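Local coordinates for protein beta subunit of a putative Aromatic-ring-hydroxylating dioxygenase (Novosphingobium aromaticivorans DSM 12444, PDB 3EBY) that probably serves as the beta subunit of an aromatic-ring-hydroxylating dioxygenase, with an NTF2-like fold, at residues Leu32-Trp35 / Pro36-Val40; Asp65-Gly68 / Met69-Asp72; Ala71-Val74 / Val75-Lys79. All blocks are in the same frame, centred on the assembly; numbering follows the deposited sequence.

Contact 1 (Leu32-Trp35 / Pro36-Val40); sequences LEQW and PTLFV
The carbonyl oxygen of Gln34 is gripped twice by Thr37: the hydroxyl OG1 donates to Gln34 O at 2.6 Å, in the carbonyl plane and on a lone pair, while Thr37 N adds a weak bond to the same Gln34 O. These two bonds close one of the turns in the connection between helix 8-28 and strand 39-40 of an NTF2-like alpha+beta fold. A chi1 of 77° sets Thr37 OG1 between its own backbone N and carbonyl carbon, which turns the hydroxyl back toward Gln34 and leaves CG2 beside Glu33 O. One residue on, Leu38 N donates to Trp35 O at 3.1 Å, coming from well above the carbonyl plane, 56° out of it. Leu38 lays CB and CG against that same oxygen.

Trp35 CB lies 3.4 Å from Pro36 CD, the two side chains crossing at about a right angle. Over one face of the indole comes the edge of Phe39, a T-shaped pair with the planes at 79° and the phenyl centroid 5.2 Å from that of the five-membered ring. Tyr23 on helix 8-28 takes the indole N-H, Tyr45 meets the ring edge-to-face, and Leu70 of helix 67-79 packs on it as well. With an alanine here, Phe39 would probably lose the face its edge rests on, Tyr23 OH would lose its indole donor, and a gap would open between the two helices. The phenyl edge also reaches the backbone: Phe39 CD1 sits 3.3 Å from Trp35 O, which lies in the plane of the phenyl ring.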
loop_
_atom_site.group_PDB
_atom_site.type_symbol
_atom_site.label_atom_id
_atom_site.label_comp_id
_atom_site.label_asym_id
_atom_site.label_seq_id
_atom_site.Cartn_x
_atom_site.Cartn_y
_atom_site.Cartn_z
ATOM N N LEU A 32 18.401 -1.549 -11.761
ATOM C CA LEU A 32 18.089 -2.908 -12.205
ATOM C C LEU A 32 19.219 -3.894 -11.883
ATOM O O LEU A 32 18.966 -5.067 -11.574
ATOM C CB LEU A 32 17.788 -2.942 -13.710
ATOM C CG LEU A 32 16.602 -2.106 -14.237
ATOM C CD1 LEU A 32 16.401 -2.412 -15.710
ATOM C CD2 LEU A 32 15.292 -2.342 -13.447
ATOM N N GLU A 33 20.440 -3.388 -11.812
ATOM C CA GLU A 33 21.590 -4.238 -11.472
ATOM C C GLU A 33 21.483 -4.874 -10.068
ATOM O O GLU A 33 22.078 -5.915 -9.817
ATOM C CB GLU A 33 22.890 -3.449 -11.592
ATOM C CG GLU A 33 23.328 -3.184 -13.010
ATOM C CD GLU A 33 22.607 -2.022 -13.680
ATOM O OE1 GLU A 33 21.861 -1.268 -12.991
ATOM O OE2 GLU A 33 22.791 -1.865 -14.917
ATOM N N GLN A 34 20.766 -4.228 -9.151
ATOM C CA GLN A 34 20.579 -4.777 -7.801
ATOM C C GLN A 34 19.581 -5.942 -7.786
ATOM O O GLN A 34 19.630 -6.800 -6.906
ATOM C CB GLN A 34 20.088 -3.684 -6.813
ATOM C CG GLN A 34 19.864 -4.213 -5.340
ATOM C CD GLN A 34 19.257 -3.154 -4.356
ATOM O OE1 GLN A 34 18.749 -2.114 -4.773
ATOM N NE2 GLN A 34 19.233 -3.488 -3.079
ATOM N N TRP A 35 18.692 -5.973 -8.776
ATOM C CA TRP A 35 17.545 -6.881 -8.751
ATOM C C TRP A 35 17.950 -8.378 -8.706
ATOM O O TRP A 35 17.434 -9.116 -7.861
ATOM C CB TRP A 35 16.572 -6.562 -9.911
ATOM C CG TRP A 35 15.434 -7.555 -10.089
ATOM C CD1 TRP A 35 14.314 -7.682 -9.299
ATOM C CD2 TRP A 35 15.233 -8.422 -11.205
ATOM N NE1 TRP A 35 13.470 -8.638 -9.821
ATOM C CE2 TRP A 35 14.011 -9.109 -10.994
ATOM C CE3 TRP A 35 15.979 -8.704 -12.359
ATOM C CZ2 TRP A 35 13.523 -10.067 -11.887
ATOM C CZ3 TRP A 35 15.501 -9.659 -13.243
ATOM C CH2 TRP A 35 14.252 -10.300 -13.022
ATOM N N PRO A 36 18.898 -8.810 -9.573
ATOM C CA PRO A 36 19.296 -10.227 -9.528
ATOM C C PRO A 36 19.938 -10.628 -8.183
ATOM O O PRO A 36 19.780 -11.750 -7.757
ATOM C CB PRO A 36 20.287 -10.357 -10.701
ATOM C CG PRO A 36 19.948 -9.216 -11.620
ATOM C CD PRO A 36 19.523 -8.110 -10.718
ATOM N N THR A 37 20.577 -9.665 -7.498
ATOM C CA THR A 37 21.241 -9.937 -6.207
ATOM C C THR A 37 20.271 -10.272 -5.065
ATOM O O THR A 37 20.688 -10.795 -4.013
ATOM C CB THR A 37 22.160 -8.755 -5.749
ATOM O OG1 THR A 37 21.384 -7.681 -5.215
ATOM C CG2 THR A 37 23.081 -8.274 -6.903
ATOM N N LEU A 38 18.996 -9.974 -5.265
ATOM C CA LEU A 38 17.939 -10.209 -4.252
ATOM C C LEU A 38 17.464 -11.669 -4.254
ATOM O O LEU A 38 16.641 -12.069 -3.437
ATOM C CB LEU A 38 16.755 -9.271 -4.496
ATOM C CG LEU A 38 17.133 -7.787 -4.614
ATOM C CD1 LEU A 38 15.894 -6.895 -4.825
ATOM C CD2 LEU A 38 17.910 -7.344 -3.341
ATOM N N PHE A 39 17.986 -12.439 -5.193
ATOM C CA PHE A 39 17.649 -13.865 -5.344
ATOM C C PHE A 39 18.868 -14.750 -5.029
ATOM O O PHE A 39 20.021 -14.307 -5.110
ATOM C CB PHE A 39 17.232 -14.155 -6.791
ATOM C CG PHE A 39 15.973 -13.439 -7.238
ATOM C CD1 PHE A 39 16.017 -12.123 -7.662
ATOM C CD2 PHE A 39 14.766 -14.153 -7.368
ATOM C CE1 PHE A 39 14.822 -11.459 -8.045
ATOM C CE2 PHE A 39 13.607 -13.523 -7.834
ATOM C CZ PHE A 39 13.653 -12.178 -8.185
ATOM N N VAL A 40 18.616 -16.008 -4.665
ATOM C CA VAL A 40 19.699 -16.997 -4.585
ATOM C C VAL A 40 20.113 -17.335 -6.022
ATOM O O VAL A 40 19.367 -17.017 -6.967
ATOM C CB VAL A 40 19.268 -18.286 -3.858
ATOM C CG1 VAL A 40 18.707 -17.953 -2.465
ATOM C CG2 VAL A 40 18.246 -19.141 -4.714
#

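Contact 2 (Asp65-Gly68 / Met69-Asp72); sequences DSKG and MLAD
Ser66 and the selenomethionine Met69 meet at the very start of helix 67-79. Ser66 is the N-cap: its OG accepts from Met69 N at 3.3 Å with an N-H...O angle of 154°. A chi1 of 72° places OG between the serine's own N and carbonyl carbon, where it faces the first turn. Ser66 O takes weaker bonds from Met69 N and Leu70 N.

Met69 can be followed outward. Its CB rests 3.6 Å from Ser66 O; CG, anti to the carbonyl carbon, passes Ser66 OG at the same 3.6 Å and runs back toward the residues ahead of the helix. There SE comes to 3.1 Å from Asp65 OD1, a close approach of selenium to a carboxylate oxygen, and the bend at chi3 (62°) turns the terminal CE aside from the extended line. Cys64 of strand 60-64 also touches this side chain.

Leu70 is buried: its CB lies against Lys67 O, its CG near Ser66 O, and the side chain packs on Cys43, Tyr45 and Trp35. Lys67 sends its ammonium group to Asp41, in a salt bridge, and to Phe39 O. Further along, Ala71 N bonds to Lys67 O at 2.9 Å, almost in line with the carbonyl, and Asp72 N to Gly68 O at 2.8 Å, the donor tilted from the carbonyl plane. Asp72 CB and CG crowd that same Gly68 O. A serine accepting from the backbone N three residues on, followed by regular i to i+4 bonds, is the classic N-cap of an alpha-helix.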
loop_
_atom_site.group_PDB
_atom_site.type_symbol
_atom_site.label_atom_id
_atom_site.label_comp_id
_atom_site.label_asym_id
_atom_site.label_seq_id
_atom_site.Cartn_x
_atom_site.Cartn_y
_atom_site.Cartn_z
ATOM N N ASP A 65 14.893 -19.298 -14.625
ATOM C CA ASP A 65 15.111 -20.442 -13.729
ATOM C C ASP A 65 16.556 -20.535 -13.216
ATOM O O ASP A 65 17.005 -21.593 -12.702
ATOM C CB ASP A 65 14.666 -21.737 -14.418
ATOM C CG ASP A 65 15.497 -22.076 -15.640
ATOM O OD1 ASP A 65 16.468 -21.358 -15.954
ATOM O OD2 ASP A 65 15.175 -23.088 -16.287
ATOM N N SER A 66 17.262 -19.415 -13.307
ATOM C CA SER A 66 18.574 -19.249 -12.714
ATOM C C SER A 66 18.875 -17.755 -12.582
ATOM O O SER A 66 18.264 -16.920 -13.245
ATOM C CB SER A 66 19.644 -19.888 -13.588
ATOM O OG SER A 66 19.857 -19.125 -14.787
ATOM N N LYS A 67 19.860 -17.426 -11.768
ATOM C CA LYS A 67 20.298 -16.038 -11.660
ATOM C C LYS A 67 20.869 -15.526 -12.973
ATOM O O LYS A 67 20.717 -14.343 -13.303
ATOM C CB LYS A 67 21.317 -15.872 -10.539
ATOM C CG LYS A 67 21.660 -14.418 -10.285
ATOM C CD LYS A 67 22.493 -14.262 -9.087
ATOM C CE LYS A 67 21.670 -14.380 -7.830
ATOM N NZ LYS A 67 22.509 -14.296 -6.624
ATOM N N GLY A 68 21.489 -16.419 -13.744
ATOM C CA GLY A 68 22.034 -16.064 -15.048
ATOM C C GLY A 68 20.983 -15.494 -15.978
ATOM O O GLY A 68 21.239 -14.504 -16.685
HETATM N N MSE A 69 19.775 -16.065 -15.934
HETATM C CA MSE A 69 18.658 -15.554 -16.716
HETATM C C MSE A 69 18.156 -14.181 -16.212
HETATM O O MSE A 69 17.812 -13.322 -17.021
HETATM C CB MSE A 69 17.508 -16.578 -16.772
HETATM C CG MSE A 69 17.871 -17.854 -17.504
HETATM SE SE MSE A 69 16.342 -18.970 -17.950
HETATM C CE MSE A 69 15.402 -17.831 -19.080
ATOM N N LEU A 70 18.148 -13.968 -14.885
ATOM C CA LEU A 70 17.829 -12.657 -14.316
ATOM C C LEU A 70 18.805 -11.603 -14.872
ATOM O O LEU A 70 18.393 -10.526 -15.337
ATOM C CB LEU A 70 17.939 -12.676 -12.780
ATOM C CG LEU A 70 17.096 -13.663 -11.962
ATOM C CD1 LEU A 70 17.382 -13.486 -10.452
ATOM C CD2 LEU A 70 15.600 -13.513 -12.260
ATOM N N ALA A 71 20.096 -11.924 -14.793
ATOM C CA ALA A 71 21.152 -11.014 -15.226
ATOM C C ALA A 71 21.067 -10.776 -16.716
ATOM O O ALA A 71 21.248 -9.648 -17.169
ATOM C CB ALA A 71 22.523 -11.554 -14.843
ATOM N N ASP A 72 20.744 -11.819 -17.478
ATOM C CA ASP A 72 20.579 -11.680 -18.932
ATOM C C ASP A 72 19.519 -10.634 -19.257
ATOM O O ASP A 72 19.685 -9.856 -20.196
ATOM C CB ASP A 72 20.182 -12.994 -19.589
ATOM C CG ASP A 72 21.333 -13.993 -19.695
ATOM O OD1 ASP A 72 22.508 -13.598 -19.572
ATOM O OD2 ASP A 72 21.025 -15.185 -19.951
#

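Contact 3 (Ala71-Val74 / Val75-Lys79); sequences ADRV and VALRK
Leu77 lies back over the turn before it: chi1 of -70° puts CG anti to its own carbonyl carbon, and CG rests 3.2 Å from Arg73 O, the oxygen that also takes Leu77 N at 2.9 Å. Farther out, Leu77 CD1 meets Arg73 CG at 4.1 Å. Arg73 starts with CG anti to its backbone N, extends through CD and then bends at chi3, ending in a weak bond from NH1 to Ala160 O.

Val74 and Val75 share one rotamer, CG1 anti to N and CG2 anti to the carbonyl carbon, but face different surroundings. Val75 CG2 drops to 3.4 Å from Ala71 O, whereas buried Val74 packs on Leu32 and Pro36. Arg78 CG sits 3.3 Å from Val74 O; a bend at chi2 then leads the chain away to a guanidinium held by salt bridges to Glu33 and Asp30. Beneath these side chains, Val75 N bonds to Ala71 O at 176°, nearly straight. While Val74, Leu77 and Arg78 touch the loop at Leu32, donors from Val75 through Arg78 each reach the carbonyl four residues back, the i to i+4 pattern of a regular alpha-helix.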
loop_
_atom_site.group_PDB
_atom_site.type_symbol
_atom_site.label_atom_id
_atom_site.label_comp_id
_atom_site.label_asym_id
_atom_site.label_seq_id
_atom_site.Cartn_x
_atom_site.Cartn_y
_atom_site.Cartn_z
ATOM N N ALA A 71 20.096 -11.924 -14.793
ATOM C CA ALA A 71 21.152 -11.014 -15.226
ATOM C C ALA A 71 21.067 -10.776 -16.716
ATOM O O ALA A 71 21.248 -9.648 -17.169
ATOM C CB ALA A 71 22.523 -11.554 -14.843
ATOM N N ASP A 72 20.744 -11.819 -17.478
ATOM C CA ASP A 72 20.579 -11.680 -18.932
ATOM C C ASP A 72 19.519 -10.634 -19.257
ATOM O O ASP A 72 19.685 -9.856 -20.196
ATOM C CB ASP A 72 20.182 -12.994 -19.589
ATOM C CG ASP A 72 21.333 -13.993 -19.695
ATOM O OD1 ASP A 72 22.508 -13.598 -19.572
ATOM O OD2 ASP A 72 21.025 -15.185 -19.951
ATOM N N ARG A 73 18.427 -10.635 -18.501
ATOM C CA ARG A 73 17.368 -9.636 -18.699
ATOM C C ARG A 73 17.858 -8.201 -18.421
ATOM O O ARG A 73 17.564 -7.283 -19.181
ATOM C CB ARG A 73 16.136 -9.974 -17.831
ATOM C CG ARG A 73 14.996 -8.979 -17.977
ATOM C CD ARG A 73 13.694 -9.552 -17.381
ATOM N NE ARG A 73 13.107 -10.598 -18.222
ATOM C CZ ARG A 73 12.469 -10.363 -19.378
ATOM N NH1 ARG A 73 12.211 -9.117 -19.769
ATOM N NH2 ARG A 73 12.008 -11.369 -20.098
ATOM N N VAL A 74 18.571 -8.005 -17.323
ATOM C CA VAL A 74 19.063 -6.659 -16.976
ATOM C C VAL A 74 20.031 -6.148 -18.051
ATOM O O VAL A 74 19.902 -5.003 -18.532
ATOM C CB VAL A 74 19.755 -6.672 -15.610
ATOM C CG1 VAL A 74 20.446 -5.306 -15.339
ATOM C CG2 VAL A 74 18.748 -7.042 -14.504
ATOM N N VAL A 75 20.959 -7.015 -18.461
ATOM C CA VAL A 75 21.909 -6.702 -19.553
ATOM C C VAL A 75 21.185 -6.287 -20.844
ATOM O O VAL A 75 21.541 -5.287 -21.475
ATOM C CB VAL A 75 22.842 -7.886 -19.842
ATOM C CG1 VAL A 75 23.575 -7.690 -21.188
ATOM C CG2 VAL A 75 23.842 -8.078 -18.684
ATOM N N ALA A 76 20.185 -7.063 -21.241
ATOM C CA ALA A 76 19.417 -6.761 -22.440
ATOM C C ALA A 76 18.659 -5.413 -22.316
ATOM O O ALA A 76 18.578 -4.655 -23.276
ATOM C CB ALA A 76 18.444 -7.894 -22.742
ATOM N N LEU A 77 18.077 -5.150 -21.147
ATOM C CA LEU A 77 17.352 -3.902 -20.909
ATOM C C LEU A 77 18.293 -2.687 -20.999
ATOM O O LEU A 77 17.929 -1.641 -21.548
ATOM C CB LEU A 77 16.654 -3.944 -19.536
ATOM C CG LEU A 77 15.464 -4.913 -19.425
ATOM C CD1 LEU A 77 14.814 -4.854 -18.052
ATOM C CD2 LEU A 77 14.449 -4.647 -20.474
ATOM N N ARG A 78 19.506 -2.841 -20.497
ATOM C CA ARG A 78 20.528 -1.790 -20.642
ATOM C C ARG A 78 20.989 -1.631 -22.095
ATOM O O ARG A 78 21.158 -0.519 -22.581
ATOM C CB ARG A 78 21.740 -2.104 -19.769
ATOM C CG ARG A 78 21.460 -2.156 -18.277
ATOM C CD ARG A 78 20.571 -1.050 -17.870
ATOM N NE ARG A 78 20.566 -0.833 -16.429
ATOM C CZ ARG A 78 19.715 -0.019 -15.824
ATOM N NH1 ARG A 78 18.762 0.570 -16.526
ATOM N NH2 ARG A 78 19.790 0.178 -14.514
ATOM N N LYS A 79 21.266 -2.744 -22.753
ATOM C CA LYS A 79 21.768 -2.717 -24.118
ATOM C C LYS A 79 20.746 -2.094 -25.076
ATOM O O LYS A 79 21.094 -1.232 -25.878
ATOM C CB LYS A 79 22.128 -4.135 -24.573
ATOM C CG LYS A 79 23.061 -4.191 -25.753
ATOM C CD LYS A 79 23.625 -5.599 -25.935
#

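In the fold
Contacts 2 and 3 are overlapping stretches along helix 67-79, sharing Ala71 and Asp72, with centres about 10 Å apart; contact 1, in the segment leading from helix 8-28, lies alongside both, its centre about 10 Å from that of contact 2 and 12 Å from that of contact 3. Toward the start of the helix, Lys67 NZ reaches Phe39 O at 2.9 Å, and Leu70 CD2 touches Trp35 CH2 at 3.6 Å. Toward its end, Arg78 NE pairs with Glu33 OE2 at 2.9 Å, and Leu77 CD1 meets Leu32 CD1 at 3.7 Å. Polar ties thus flank an apolar seam joining loop and helix within one NTF2-like subunit.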